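Local coordinates for transcription inhibitor protein Gfh1 (Thermus thermophilus, PDB 2F23), which inhibits all catalytic activities of RNA polymerase by partially occluding its substrate-binding site and preventing NTP binding, at residues 5-10 with 67-72; 17-22 with 60-65; 28-33 with 53-58; 101-106 with 116-121; 136-141 with 149-154. One frame throughout, in Å; residues are numbered along the deposited sequence.

Contact 1: residues 5-10 with 67-72; sequences VKLTKA and DILSRA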
# COMPACT_ATOMS: atom_id res chain seq x y z
N VAL A 5 6.63 7.59 11.02
CA VAL A 5 6.11 6.34 10.46
C VAL A 5 6.13 5.22 11.49
O VAL A 5 7.19 4.82 11.97
CB VAL A 5 6.93 5.88 9.24
CG1 VAL A 5 6.35 4.60 8.67
CG2 VAL A 5 6.95 6.97 8.19
N LYS A 6 4.95 4.71 11.83
CA LYS A 6 4.84 3.63 12.79
C LYS A 6 4.42 2.36 12.06
O LYS A 6 3.54 2.39 11.21
CB LYS A 6 3.79 3.97 13.85
CG LYS A 6 4.15 5.14 14.74
CD LYS A 6 3.01 5.47 15.69
CE LYS A 6 1.98 6.40 15.07
NZ LYS A 6 1.33 5.85 13.85
N LEU A 7 5.09 1.25 12.39
CA LEU A 7 4.77 -0.04 11.78
C LEU A 7 4.78 -1.12 12.84
O LEU A 7 5.53 -1.04 13.82
CB LEU A 7 5.82 -0.42 10.73
CG LEU A 7 5.79 0.28 9.37
CD1 LEU A 7 7.02 -0.13 8.56
CD2 LEU A 7 4.52 -0.10 8.63
N THR A 8 3.93 -2.13 12.67
CA THR A 8 3.94 -3.25 13.60
C THR A 8 4.98 -4.19 12.98
O THR A 8 5.44 -3.95 11.86
CB THR A 8 2.60 -4.00 13.63
OG1 THR A 8 2.23 -4.35 12.29
CG2 THR A 8 1.51 -3.14 14.25
N LYS A 9 5.34 -5.24 13.69
CA LYS A 9 6.31 -6.18 13.15
C LYS A 9 5.75 -6.77 11.85
O LYS A 9 6.48 -6.96 10.88
CB LYS A 9 6.60 -7.29 14.16
CG LYS A 9 7.24 -6.77 15.44
CD LYS A 9 7.60 -7.88 16.41
CE LYS A 9 8.73 -8.75 15.88
NZ LYS A 9 9.19 -9.72 16.92
N ALA A 10 4.45 -7.04 11.83
CA ALA A 10 3.81 -7.60 10.65
C ALA A 10 3.82 -6.60 9.49
O ALA A 10 4.08 -6.97 8.35
CB ALA A 10 2.37 -8.00 10.97
N ASP A 67 11.89 4.53 1.80
CA ASP A 67 11.68 5.69 2.64
C ASP A 67 10.90 5.31 3.90
O ASP A 67 11.31 5.63 5.02
CB ASP A 67 10.89 6.76 1.88
CG ASP A 67 10.63 8.00 2.72
OD1 ASP A 67 9.47 8.47 2.75
OD2 ASP A 67 11.58 8.50 3.36
N ILE A 68 9.78 4.62 3.70
CA ILE A 68 8.95 4.20 4.82
C ILE A 68 9.65 3.22 5.75
O ILE A 68 9.64 3.39 6.96
CB ILE A 68 7.64 3.57 4.31
CG1 ILE A 68 6.89 4.60 3.47
CG2 ILE A 68 6.79 3.09 5.49
CD1 ILE A 68 5.60 4.11 2.92
N LEU A 69 10.27 2.20 5.17
CA LEU A 69 10.95 1.20 5.96
C LEU A 69 12.14 1.73 6.75
O LEU A 69 12.37 1.34 7.90
CB LEU A 69 11.41 0.04 5.06
CG LEU A 69 10.28 -0.89 4.60
CD1 LEU A 69 10.82 -1.82 3.52
CD2 LEU A 69 9.75 -1.70 5.78
N SER A 70 12.90 2.64 6.15
CA SER A 70 14.07 3.20 6.80
C SER A 70 13.73 4.15 7.95
O SER A 70 14.53 4.32 8.87
CB SER A 70 14.95 3.93 5.78
OG SER A 70 14.30 5.09 5.28
N ARG A 71 12.54 4.75 7.91
CA ARG A 71 12.14 5.69 8.95
C ARG A 71 11.15 5.12 9.95
O ARG A 71 10.78 5.78 10.92
CB ARG A 71 11.54 6.94 8.31
CG ARG A 71 12.52 7.67 7.41
CD ARG A 71 12.02 9.04 6.97
NE ARG A 71 10.81 8.97 6.16
CZ ARG A 71 9.58 9.11 6.63
NH1 ARG A 71 9.38 9.33 7.92
NH2 ARG A 71 8.54 9.03 5.81
N ALA A 72 10.73 3.88 9.71
CA ALA A 72 9.75 3.25 10.58
C ALA A 72 10.21 2.93 11.99
O ALA A 72 11.36 2.57 12.24
CB ALA A 72 9.24 1.98 9.92
O HOH W 1 9.45 7.85 11.97

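Contact 2: residues 17-22 with 60-65; sequences QQLERE and ARIDSL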
# COMPACT_ATOMS: atom_id res chain seq x y z
N GLN A 17 9.02 -7.51 2.42
CA GLN A 17 8.83 -8.58 1.45
C GLN A 17 8.44 -7.94 0.12
O GLN A 17 8.91 -8.37 -0.94
CB GLN A 17 7.73 -9.54 1.90
CG GLN A 17 8.04 -10.24 3.22
CD GLN A 17 6.90 -11.10 3.72
OE1 GLN A 17 5.74 -10.72 3.65
NE2 GLN A 17 7.24 -12.27 4.26
N GLN A 18 7.59 -6.93 0.17
CA GLN A 18 7.17 -6.25 -1.05
C GLN A 18 8.37 -5.59 -1.71
O GLN A 18 8.51 -5.62 -2.94
CB GLN A 18 6.11 -5.20 -0.75
CG GLN A 18 5.56 -4.54 -2.01
CD GLN A 18 4.52 -3.48 -1.72
OE1 GLN A 18 3.88 -2.96 -2.64
NE2 GLN A 18 4.35 -3.16 -0.45
N LEU A 19 9.24 -5.00 -0.90
CA LEU A 19 10.44 -4.35 -1.42
C LEU A 19 11.34 -5.36 -2.13
O LEU A 19 11.88 -5.08 -3.19
CB LEU A 19 11.22 -3.68 -0.29
CG LEU A 19 12.59 -3.07 -0.62
CD1 LEU A 19 12.46 -2.09 -1.77
CD2 LEU A 19 13.14 -2.37 0.61
N GLU A 20 11.48 -6.55 -1.55
CA GLU A 20 12.31 -7.57 -2.17
C GLU A 20 11.75 -7.95 -3.54
O GLU A 20 12.50 -8.13 -4.50
CB GLU A 20 12.39 -8.81 -1.27
CG GLU A 20 13.00 -8.53 0.09
CD GLU A 20 14.46 -8.14 0.02
OE1 GLU A 20 14.79 -7.17 -0.70
OE2 GLU A 20 15.28 -8.80 0.69
N ARG A 21 10.43 -8.07 -3.62
CA ARG A 21 9.78 -8.43 -4.87
C ARG A 21 9.98 -7.31 -5.89
O ARG A 21 10.22 -7.57 -7.07
CB ARG A 21 8.29 -8.69 -4.64
CG ARG A 21 7.97 -10.07 -4.06
CD ARG A 21 8.81 -10.38 -2.82
NE ARG A 21 8.48 -11.67 -2.21
CZ ARG A 21 7.31 -11.96 -1.65
NH1 ARG A 21 6.34 -11.05 -1.61
NH2 ARG A 21 7.11 -13.15 -1.11
N GLU A 22 9.89 -6.06 -5.43
CA GLU A 22 10.08 -4.94 -6.35
C GLU A 22 11.52 -4.88 -6.87
O GLU A 22 11.74 -4.50 -8.02
CB GLU A 22 9.72 -3.62 -5.66
CG GLU A 22 8.22 -3.42 -5.45
CD GLU A 22 7.44 -3.51 -6.74
OE1 GLU A 22 7.83 -2.85 -7.73
OE2 GLU A 22 6.42 -4.23 -6.77
N ALA A 60 10.22 4.11 -8.60
CA ALA A 60 9.43 5.01 -7.75
C ALA A 60 8.82 4.25 -6.58
O ALA A 60 8.74 4.77 -5.47
CB ALA A 60 8.34 5.68 -8.57
N ARG A 61 8.38 3.02 -6.82
CA ARG A 61 7.80 2.22 -5.76
C ARG A 61 8.88 1.86 -4.76
O ARG A 61 8.67 1.93 -3.55
CB ARG A 61 7.16 0.95 -6.34
CG ARG A 61 5.96 1.21 -7.24
CD ARG A 61 5.54 -0.05 -7.98
NE ARG A 61 4.90 -1.04 -7.11
CZ ARG A 61 3.66 -0.93 -6.64
NH1 ARG A 61 2.92 0.12 -6.95
NH2 ARG A 61 3.15 -1.89 -5.88
N ILE A 62 10.05 1.48 -5.26
CA ILE A 62 11.17 1.12 -4.39
C ILE A 62 11.60 2.29 -3.52
O ILE A 62 11.90 2.10 -2.34
CB ILE A 62 12.38 0.62 -5.21
CG1 ILE A 62 12.06 -0.75 -5.80
CG2 ILE A 62 13.62 0.56 -4.34
CD1 ILE A 62 13.11 -1.29 -6.73
N ASP A 63 11.63 3.49 -4.10
CA ASP A 63 12.02 4.66 -3.32
C ASP A 63 11.04 4.91 -2.18
O ASP A 63 11.45 5.23 -1.06
CB ASP A 63 12.11 5.90 -4.21
CG ASP A 63 13.29 5.85 -5.17
OD1 ASP A 63 14.37 5.38 -4.75
OD2 ASP A 63 13.14 6.29 -6.33
N SER A 64 9.76 4.76 -2.46
CA SER A 64 8.74 4.96 -1.44
C SER A 64 8.85 3.90 -0.35
O SER A 64 8.75 4.21 0.84
CB SER A 64 7.34 4.92 -2.06
OG SER A 64 7.14 6.04 -2.91
N LEU A 65 9.07 2.66 -0.74
CA LEU A 65 9.20 1.58 0.23
C LEU A 65 10.43 1.76 1.11
O LEU A 65 10.36 1.57 2.32
CB LEU A 65 9.24 0.22 -0.48
CG LEU A 65 7.90 -0.18 -1.09
CD1 LEU A 65 8.08 -1.39 -1.98
CD2 LEU A 65 6.90 -0.46 0.02
O HOH W 2 4.14 -4.43 -5.23

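Contact 3: residues 28-33 with 53-58; sequences EATKIL and QEKARI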
# COMPACT_ATOMS: atom_id res chain seq x y z
N GLU A 28 14.79 -7.25 -13.56
CA GLU A 28 14.22 -7.73 -14.82
C GLU A 28 13.98 -6.56 -15.78
O GLU A 28 14.31 -6.65 -16.96
CB GLU A 28 12.91 -8.46 -14.55
CG GLU A 28 13.04 -9.68 -13.66
CD GLU A 28 11.70 -10.29 -13.29
OE1 GLU A 28 11.69 -11.33 -12.59
OE2 GLU A 28 10.66 -9.74 -13.70
N ALA A 29 13.42 -5.48 -15.26
CA ALA A 29 13.13 -4.30 -16.08
C ALA A 29 14.41 -3.68 -16.62
O ALA A 29 14.43 -3.15 -17.73
CB ALA A 29 12.36 -3.27 -15.25
N THR A 30 15.48 -3.75 -15.84
CA THR A 30 16.76 -3.19 -16.26
C THR A 30 17.36 -4.05 -17.36
O THR A 30 17.92 -3.54 -18.33
CB THR A 30 17.72 -3.10 -15.08
OG1 THR A 30 17.17 -2.20 -14.10
CG2 THR A 30 19.08 -2.57 -15.53
N LYS A 31 17.24 -5.37 -17.21
CA LYS A 31 17.77 -6.29 -18.20
C LYS A 31 17.07 -6.05 -19.54
O LYS A 31 17.71 -5.98 -20.58
CB LYS A 31 17.56 -7.74 -17.75
CG LYS A 31 18.13 -8.78 -18.72
CD LYS A 31 17.85 -10.19 -18.24
CE LYS A 31 16.35 -10.49 -18.21
NZ LYS A 31 15.75 -10.41 -19.57
N ILE A 32 15.75 -5.91 -19.49
CA ILE A 32 14.96 -5.66 -20.69
C ILE A 32 15.40 -4.37 -21.37
O ILE A 32 15.58 -4.33 -22.59
CB ILE A 32 13.45 -5.58 -20.35
CG1 ILE A 32 12.94 -6.97 -19.96
CG2 ILE A 32 12.66 -5.03 -21.54
CD1 ILE A 32 11.49 -6.99 -19.54
N LEU A 33 15.57 -3.31 -20.58
CA LEU A 33 15.99 -2.03 -21.13
C LEU A 33 17.36 -2.16 -21.80
O LEU A 33 17.56 -1.67 -22.91
CB LEU A 33 16.06 -0.97 -20.03
CG LEU A 33 16.59 0.39 -20.48
CD1 LEU A 33 15.70 0.95 -21.59
CD2 LEU A 33 16.64 1.36 -19.30
N GLN A 53 9.74 3.55 -19.15
CA GLN A 53 8.60 3.93 -18.32
C GLN A 53 8.34 2.90 -17.22
O GLN A 53 8.04 3.26 -16.09
CB GLN A 53 7.34 4.09 -19.18
CG GLN A 53 6.11 4.49 -18.38
CD GLN A 53 4.88 4.67 -19.25
OE1 GLN A 53 4.41 3.73 -19.88
NE2 GLN A 53 4.36 5.89 -19.28
N GLU A 54 8.47 1.62 -17.56
CA GLU A 54 8.24 0.56 -16.58
C GLU A 54 9.35 0.55 -15.53
O GLU A 54 9.09 0.36 -14.34
CB GLU A 54 8.14 -0.79 -17.28
CG GLU A 54 7.93 -1.99 -16.35
CD GLU A 54 6.67 -1.89 -15.49
OE1 GLU A 54 5.84 -0.97 -15.70
OE2 GLU A 54 6.50 -2.75 -14.60
N LYS A 55 10.60 0.75 -15.97
CA LYS A 55 11.72 0.78 -15.04
C LYS A 55 11.51 1.92 -14.04
O LYS A 55 11.73 1.75 -12.85
CB LYS A 55 13.04 0.97 -15.81
CG LYS A 55 14.29 0.97 -14.94
CD LYS A 55 15.54 0.90 -15.81
CE LYS A 55 16.81 0.95 -14.98
NZ LYS A 55 17.03 2.29 -14.39
N ALA A 56 11.08 3.08 -14.54
CA ALA A 56 10.86 4.23 -13.67
C ALA A 56 9.71 3.98 -12.70
O ALA A 56 9.76 4.42 -11.55
CB ALA A 56 10.57 5.47 -14.51
N ARG A 57 8.67 3.29 -13.17
CA ARG A 57 7.52 3.00 -12.32
C ARG A 57 7.97 2.17 -11.13
O ARG A 57 7.59 2.44 -9.99
CB ARG A 57 6.45 2.23 -13.10
CG ARG A 57 5.15 2.01 -12.31
CD ARG A 57 4.12 1.22 -13.10
NE ARG A 57 4.47 -0.19 -13.25
CZ ARG A 57 4.37 -1.08 -12.27
NH1 ARG A 57 4.71 -2.34 -12.49
NH2 ARG A 57 3.92 -0.72 -11.07
N ILE A 58 8.80 1.16 -11.40
CA ILE A 58 9.29 0.29 -10.34
C ILE A 58 10.22 1.05 -9.39
O ILE A 58 10.11 0.93 -8.18
CB ILE A 58 10.05 -0.92 -10.94
CG1 ILE A 58 9.09 -1.74 -11.81
CG2 ILE A 58 10.63 -1.79 -9.81
CD1 ILE A 58 9.79 -2.74 -12.71

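Contact 4: residues 101-106 with 116-121; sequences SVQVVS and PMKISD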
# COMPACT_ATOMS: atom_id res chain seq x y z
N SER A 101 -9.79 7.91 5.04
CA SER A 101 -10.31 7.51 6.34
C SER A 101 -11.61 6.76 6.12
O SER A 101 -12.34 7.00 5.15
CB SER A 101 -10.54 8.72 7.25
OG SER A 101 -11.51 9.59 6.71
N VAL A 102 -11.89 5.82 7.01
CA VAL A 102 -13.10 5.02 6.91
C VAL A 102 -13.62 4.72 8.30
O VAL A 102 -12.90 4.85 9.29
CB VAL A 102 -12.83 3.66 6.23
CG1 VAL A 102 -12.26 3.88 4.84
CG2 VAL A 102 -11.87 2.83 7.08
N GLN A 103 -14.89 4.35 8.38
CA GLN A 103 -15.47 3.96 9.66
C GLN A 103 -16.15 2.63 9.43
O GLN A 103 -16.95 2.48 8.51
CB GLN A 103 -16.49 4.98 10.17
CG GLN A 103 -17.14 4.52 11.47
CD GLN A 103 -18.10 5.52 12.07
OE1 GLN A 103 -18.95 6.08 11.37
NE2 GLN A 103 -17.98 5.74 13.37
N VAL A 104 -15.80 1.65 10.25
CA VAL A 104 -16.41 0.33 10.14
C VAL A 104 -17.79 0.42 10.78
O VAL A 104 -17.92 0.83 11.93
CB VAL A 104 -15.56 -0.74 10.86
CG1 VAL A 104 -16.26 -2.08 10.81
CG2 VAL A 104 -14.18 -0.86 10.20
N VAL A 105 -18.82 0.04 10.03
CA VAL A 105 -20.18 0.10 10.54
C VAL A 105 -20.95 -1.16 10.19
O VAL A 105 -20.46 -2.02 9.47
CB VAL A 105 -20.94 1.32 9.96
CG1 VAL A 105 -20.24 2.61 10.37
CG2 VAL A 105 -20.98 1.22 8.43
N SER A 106 -22.17 -1.28 10.71
CA SER A 106 -22.99 -2.44 10.40
C SER A 106 -23.41 -2.34 8.94
O SER A 106 -23.47 -1.24 8.37
CB SER A 106 -24.22 -2.50 11.30
OG SER A 106 -23.84 -2.81 12.63
N PRO A 116 -15.54 10.14 6.72
CA PRO A 116 -14.94 8.88 6.30
C PRO A 116 -15.93 7.94 5.62
O PRO A 116 -17.13 8.00 5.88
CB PRO A 116 -14.40 8.30 7.60
CG PRO A 116 -15.33 8.85 8.63
CD PRO A 116 -15.49 10.28 8.19
N MET A 117 -15.42 7.07 4.74
CA MET A 117 -16.28 6.12 4.05
C MET A 117 -16.85 5.16 5.09
O MET A 117 -16.09 4.59 5.88
CB MET A 117 -15.49 5.29 3.02
CG MET A 117 -15.00 6.03 1.78
SD MET A 117 -14.81 4.91 0.34
CE MET A 117 -14.35 3.42 1.11
N LYS A 118 -18.17 5.00 5.12
CA LYS A 118 -18.79 4.07 6.06
C LYS A 118 -18.78 2.71 5.37
O LYS A 118 -19.54 2.47 4.42
CB LYS A 118 -20.21 4.49 6.40
CG LYS A 118 -20.28 5.75 7.25
CD LYS A 118 -21.69 5.98 7.78
CE LYS A 118 -21.75 7.24 8.64
NZ LYS A 118 -21.50 8.46 7.83
N ILE A 119 -17.91 1.83 5.84
CA ILE A 119 -17.73 0.51 5.28
C ILE A 119 -18.36 -0.58 6.14
O ILE A 119 -18.14 -0.63 7.35
CB ILE A 119 -16.23 0.22 5.12
CG1 ILE A 119 -15.58 1.33 4.30
CG2 ILE A 119 -16.00 -1.14 4.46
CD1 ILE A 119 -14.09 1.23 4.23
N SER A 120 -19.14 -1.45 5.50
CA SER A 120 -19.80 -2.54 6.21
C SER A 120 -18.76 -3.52 6.75
O SER A 120 -17.82 -3.88 6.05
CB SER A 120 -20.74 -3.28 5.25
OG SER A 120 -21.16 -4.52 5.81
N ASP A 121 -18.94 -3.94 8.00
CA ASP A 121 -18.00 -4.88 8.60
C ASP A 121 -18.08 -6.26 7.94
O ASP A 121 -17.22 -7.10 8.17
CB ASP A 121 -18.21 -4.98 10.12
CG ASP A 121 -19.59 -5.50 10.51
OD1 ASP A 121 -19.82 -5.63 11.73
OD2 ASP A 121 -20.43 -5.76 9.63
O HOH W 3 -22.58 -5.58 12.42

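Contact 5: residues 136-141 with 149-154; sequences DVLSLD and FRVVAI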
# COMPACT_ATOMS: atom_id res chain seq x y z
N ASP A 136 -0.17 -1.69 11.14
CA ASP A 136 -0.41 -2.82 10.26
C ASP A 136 -0.52 -2.34 8.82
O ASP A 136 -0.92 -1.20 8.56
CB ASP A 136 -1.69 -3.58 10.64
CG ASP A 136 -1.50 -4.50 11.84
OD1 ASP A 136 -0.37 -4.97 12.06
OD2 ASP A 136 -2.50 -4.76 12.54
N VAL A 137 -0.16 -3.21 7.88
CA VAL A 137 -0.22 -2.90 6.46
C VAL A 137 -1.19 -3.91 5.83
O VAL A 137 -1.01 -5.12 5.97
CB VAL A 137 1.17 -3.00 5.83
CG1 VAL A 137 1.10 -2.82 4.32
CG2 VAL A 137 2.07 -1.94 6.43
N LEU A 138 -2.20 -3.39 5.14
CA LEU A 138 -3.24 -4.22 4.55
C LEU A 138 -3.51 -3.93 3.09
O LEU A 138 -3.33 -2.80 2.63
CB LEU A 138 -4.54 -4.00 5.33
CG LEU A 138 -4.41 -4.00 6.86
CD1 LEU A 138 -5.61 -3.29 7.49
CD2 LEU A 138 -4.28 -5.42 7.35
N SER A 139 -3.94 -4.95 2.36
CA SER A 139 -4.32 -4.78 0.97
C SER A 139 -5.84 -4.76 1.04
O SER A 139 -6.47 -5.72 1.49
CB SER A 139 -3.84 -5.97 0.12
OG SER A 139 -2.42 -5.95 -0.01
N LEU A 140 -6.45 -3.65 0.62
CA LEU A 140 -7.89 -3.50 0.71
C LEU A 140 -8.59 -3.35 -0.63
O LEU A 140 -8.08 -2.72 -1.55
CB LEU A 140 -8.24 -2.31 1.59
CG LEU A 140 -7.65 -2.32 3.00
CD1 LEU A 140 -7.97 -1.01 3.71
CD2 LEU A 140 -8.21 -3.50 3.79
N ASP A 141 -9.78 -3.94 -0.72
CA ASP A 141 -10.60 -3.88 -1.92
C ASP A 141 -11.52 -2.67 -1.79
O ASP A 141 -12.62 -2.76 -1.23
CB ASP A 141 -11.43 -5.17 -2.04
CG ASP A 141 -10.56 -6.41 -2.15
OD1 ASP A 141 -9.82 -6.53 -3.14
OD2 ASP A 141 -10.62 -7.27 -1.24
N PHE A 149 -2.64 -0.16 2.18
CA PHE A 149 -2.68 0.93 3.15
C PHE A 149 -2.06 0.58 4.48
O PHE A 149 -2.15 -0.55 4.95
CB PHE A 149 -4.12 1.36 3.45
CG PHE A 149 -4.82 2.01 2.30
CD1 PHE A 149 -5.64 1.26 1.46
CD2 PHE A 149 -4.68 3.37 2.06
CE1 PHE A 149 -6.31 1.86 0.39
CE2 PHE A 149 -5.34 3.98 1.00
CZ PHE A 149 -6.16 3.23 0.16
N ARG A 150 -1.43 1.58 5.10
CA ARG A 150 -0.84 1.41 6.42
C ARG A 150 -1.85 2.07 7.36
O ARG A 150 -2.38 3.13 7.05
CB ARG A 150 0.50 2.15 6.50
CG ARG A 150 1.13 2.15 7.88
CD ARG A 150 2.53 2.74 7.82
NE ARG A 150 2.51 4.13 7.38
CZ ARG A 150 2.40 5.17 8.20
NH1 ARG A 150 2.29 4.98 9.51
NH2 ARG A 150 2.39 6.40 7.71
N VAL A 151 -2.13 1.42 8.48
CA VAL A 151 -3.06 1.97 9.46
C VAL A 151 -2.31 3.03 10.26
O VAL A 151 -1.34 2.73 10.95
CB VAL A 151 -3.58 0.88 10.42
CG1 VAL A 151 -4.53 1.49 11.44
CG2 VAL A 151 -4.28 -0.21 9.62
N VAL A 152 -2.75 4.28 10.15
CA VAL A 152 -2.10 5.39 10.84
C VAL A 152 -2.71 5.76 12.18
O VAL A 152 -1.99 6.12 13.12
CB VAL A 152 -2.09 6.64 9.93
CG1 VAL A 152 -1.50 7.83 10.66
CG2 VAL A 152 -1.28 6.34 8.67
N ALA A 153 -4.03 5.66 12.28
CA ALA A 153 -4.73 6.00 13.51
C ALA A 153 -6.07 5.27 13.60
O ALA A 153 -6.68 4.95 12.59
CB ALA A 153 -4.96 7.51 13.58
N ILE A 154 -6.50 5.02 14.83
CA ILE A 154 -7.78 4.36 15.10
C ILE A 154 -8.41 5.08 16.28
O ILE A 154 -7.77 5.27 17.31
CB ILE A 154 -7.60 2.88 15.50
CG1 ILE A 154 -6.90 2.11 14.38
CG2 ILE A 154 -8.96 2.25 15.82
CD1 ILE A 154 -6.43 0.73 14.80

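Contact 1: residues 5-10 with 67-72
A water molecule joins Val5 to Arg71, donating to Arg71 O at 2.7 Å and accepting from Val5 N. It sits at the base of the N-terminal coiled coil, where strand 5-7 enters the first long helix and the second long helix gives way to strand 72-74. The two short strands run parallel; Val5 and Leu7 make backbone bonds to Val73, and Leu7 also to Leu75. Across these two segments no direct hydrogen bond is made, and the contact is chiefly apolar. The two methyls of Val5 divide the work. CG1, anti to the backbone N (chi1 -179°), rests on Ile68 CG2 at 3.5 Å, while CG2 meets the Arg71 guanidinium obliquely, 3.4 Å from NH1. That guanidinium is held along its NE and NH2 edge by Asp67, one helical turn back: NE reaches OD2 at 2.9 Å and NH2 reaches OD1 at 3.2 Å, both oxygens lying in the guanidinium plane although the carboxylate is itself met some 45° out of its own plane. Arg71 NH1 has a further acceptor in Arg3 O, so the group is fixed in rotation beside the valine. Cutting Val5 back to an alanine would probably leave a gap between Ile68 CG2 and the guanidinium and deprive the guanidinium of the methyl beside it. Leu7 follows on the same side of the strand, its CD1 lying 4.2 Å from Leu69 CD2 and pressing unusually tightly on Ala72 CB, at 3.4 Å.

Contact 2: residues 17-22 with 60-65
Polar groups of Gln18, Glu22 and Arg61 gather round one water. It donates to Glu22 OE2 and Gln18 OE1 and accepts from Arg61 NH2 at 2.8 Å, lying in the guanidinium plane at its edge. Glu22 also forms a long salt bridge, OE1 to Arg61 NE at 3.5 Å, with carboxylate and guanidinium planes 66° apart. The carboxylate curls back to this place through its bend at chi2 (-57°), and its OE2 has a second positive partner in Arg25. Gln18 NE2 is taken up by Glu148. With an alanine in place of Glu22, Arg61 would probably lose its charged mate and the bridging water one of its three holds.

Apolar packing lies deeper. Leu19 CD1 approaches Ile62 CG2 at 3.9 Å and also leans on Leu65 CB, while Leu65 CD1 reaches the Leu19 backbone, 3.8 Å from CA. The CB of Glu22 packs on Ile62 CG1 at 3.7 Å, joining the polar layer to the core.

In this antiparallel coiled coil the N-to-C directions of the two helical segments differ by 152°. Leu95, in a loop of the C-terminal domain, touches Gln18, Arg61 and Leu65, and Glu148 belongs to strand 145-155.

Contact 3: residues 28-33 with 53-58
Ala29 and Ile58 make the close part of this contact, in the outer half of the antiparallel coiled coil that is the hallmark of the GreA/GreB family, toward the loop that joins its helices. The methyl CB of Ala29 points toward the partner helix and meets Ile58 CD1 at 3.7 Å. The same methyl lies 4.1 Å from Lys55 CA, close to the main chain of the other helix. A side chain this short lets the backbones draw together: the CA atoms of Ala29 and Lys55 are 5.4 Å apart, and the segment axes approach to 9.1 Å at an angle of 158°. Around Ala29, Ile58 also packs on Glu22, Arg25 and Leu26 of the first helix, so the alanine adds to a packing surface that continues along that helix.

On the looser, partly exposed flank the contact passes to the aliphatic shaft of Lys55. Its CG stands anti to the backbone N (chi1 -179°) and the chain stays extended as far as CE, which carries it across to the first helix. There CD touches Leu33 CD2 at 3.7 Å, the two side chains crossing at about a right angle. The polar ends find partners within their own helices: Lys55 NZ forms a salt bridge with Glu59, and Thr30 OG1 is hydrogen-bonded to Leu26 O. Glu54 and Arg57 likewise pair on their own helix, NE to OE1 and NH1 to OE2, the latter at 2.8 Å. No hydrogen bond crosses between the segments; Thr30 OG1 simply lies against the methylene Lys55 CE, 3.3 Å away.

Contact 4: residues 101-106 with 116-121
Gln103 and Val105 each use both their N-H and their carbonyl on the neighbouring strand, the alternation expected of parallel pairing. Gln103 N donates to Met117 O at 2.8 Å and Gln103 O accepts from Ile119 N at 2.9 Å. One step on, Val105 N donates to Ile119 O at 2.8 Å, with the N-H pointing almost straight at its acceptor (169°), and Val105 O takes Asp121 N at 2.9 Å. At the start, Ser101 O receives Met117 N at 3.1 Å. Both the N-H and the carbonyl of Met117 and of Ile119 are thus spent on residues 101-105, while the intervening Val102 and Val104 bond the other way, to Val89 and to Gly86 and Ser87.

Several side-chain groups have partners of their own. Gln103 NE2 is bound to Gly86 O, Lys118 NZ to Asp114, and Ser120 OG to Ala122 N; a water joins Ser106 OG to Asp121 OD1. Gln103 and Lys118 lie side by side on one sheet face, together with Val105 and Ser120. On the other face Ile119 CD1 lies only 3.3 Å from Val102 CG1, a tight fit; Ile119 holds its own CG1 anti to the carbonyl carbon (chi1 -55°), directing the chain that way. The ring of Pro116, preceded by a cis peptide, lies against Ser101 OG.

Strand 117-120 forms an edge of the five-stranded mixed sheet within the chain. Strand 88-92 flanks 99-105 on its other side, and helix 124-129 covers Val102 and Ile119 through Leu129 and Met125.

Contact 5: residues 136-141 with 149-154
Leu138 and Val151 meet through their methyls, CD1 to CG2 at 4.0 Å. With CG1 of Val151 anti to the backbone N (chi1 179°), CG2 is left anti to the carbonyl carbon, which brings this methyl to 3.7 Å from Asp136 O, where that oxygen accepts Val151 N at 2.9 Å. Leu138 and Phe149 share a sheet face and form a hydrogen-bonded antiparallel pair, N to O in both directions at 2.8 Å. The Phe149 side chain reaches along this face to Leu140, whose CD1 lies 4.0 Å from the ring's CD1; the two side chains cross at about a right angle, the methyl approaching obliquely. Helix 124-129 lies on the same face, with Leu129 against Leu138 and Met125 and Ala128 against Leu140.

Val137 and Arg150, a non-hydrogen-bonded pair, point to the other face. Arg150 extends from CB and then bends at chi3 (62°), swinging its guanidinium away from residues 136-141 to a salt bridge with Glu92; Val152 CG2 sits 3.6 Å above one face of that group, offset toward the rim. The side chains of Arg150 and Val137 touch Leu7 of the N-terminal domain. The carboxylate of Asp136 is held by Thr8 OG1, His132 ND1 and Arg133 N.

The arrangement is a beta hairpin of strands 137-142 and 145-155 closing one edge of the sheet in the FKBP-clan C-terminal domain, with a classic beta bulge at Val152 and Ala153 opposite Glu90.

Overall arrangement
Contacts 1, 2 and 3 follow one another along the paired helices 9-37 and 46-71, their centres about 13 Å apart at each step and about 26 Å overall. Contacts 4 and 5 lie in one sheet of the C-terminal domain, about 13 Å apart between centres. The domains meet where contacts 1 and 5 touch, among other places; their centres are about 12 Å apart, and Lys6 O lies 3.3 Å from Arg150 NH1, a weak hydrogen bond. Contacts 3 and 4, about 38 Å apart between centres, lie on opposite sides of the chain's centre. Gfh1 switches orientation with pH, so this junction is probably affected; as in Gre factors, the coiled coil probably reaches into RNA polymerase.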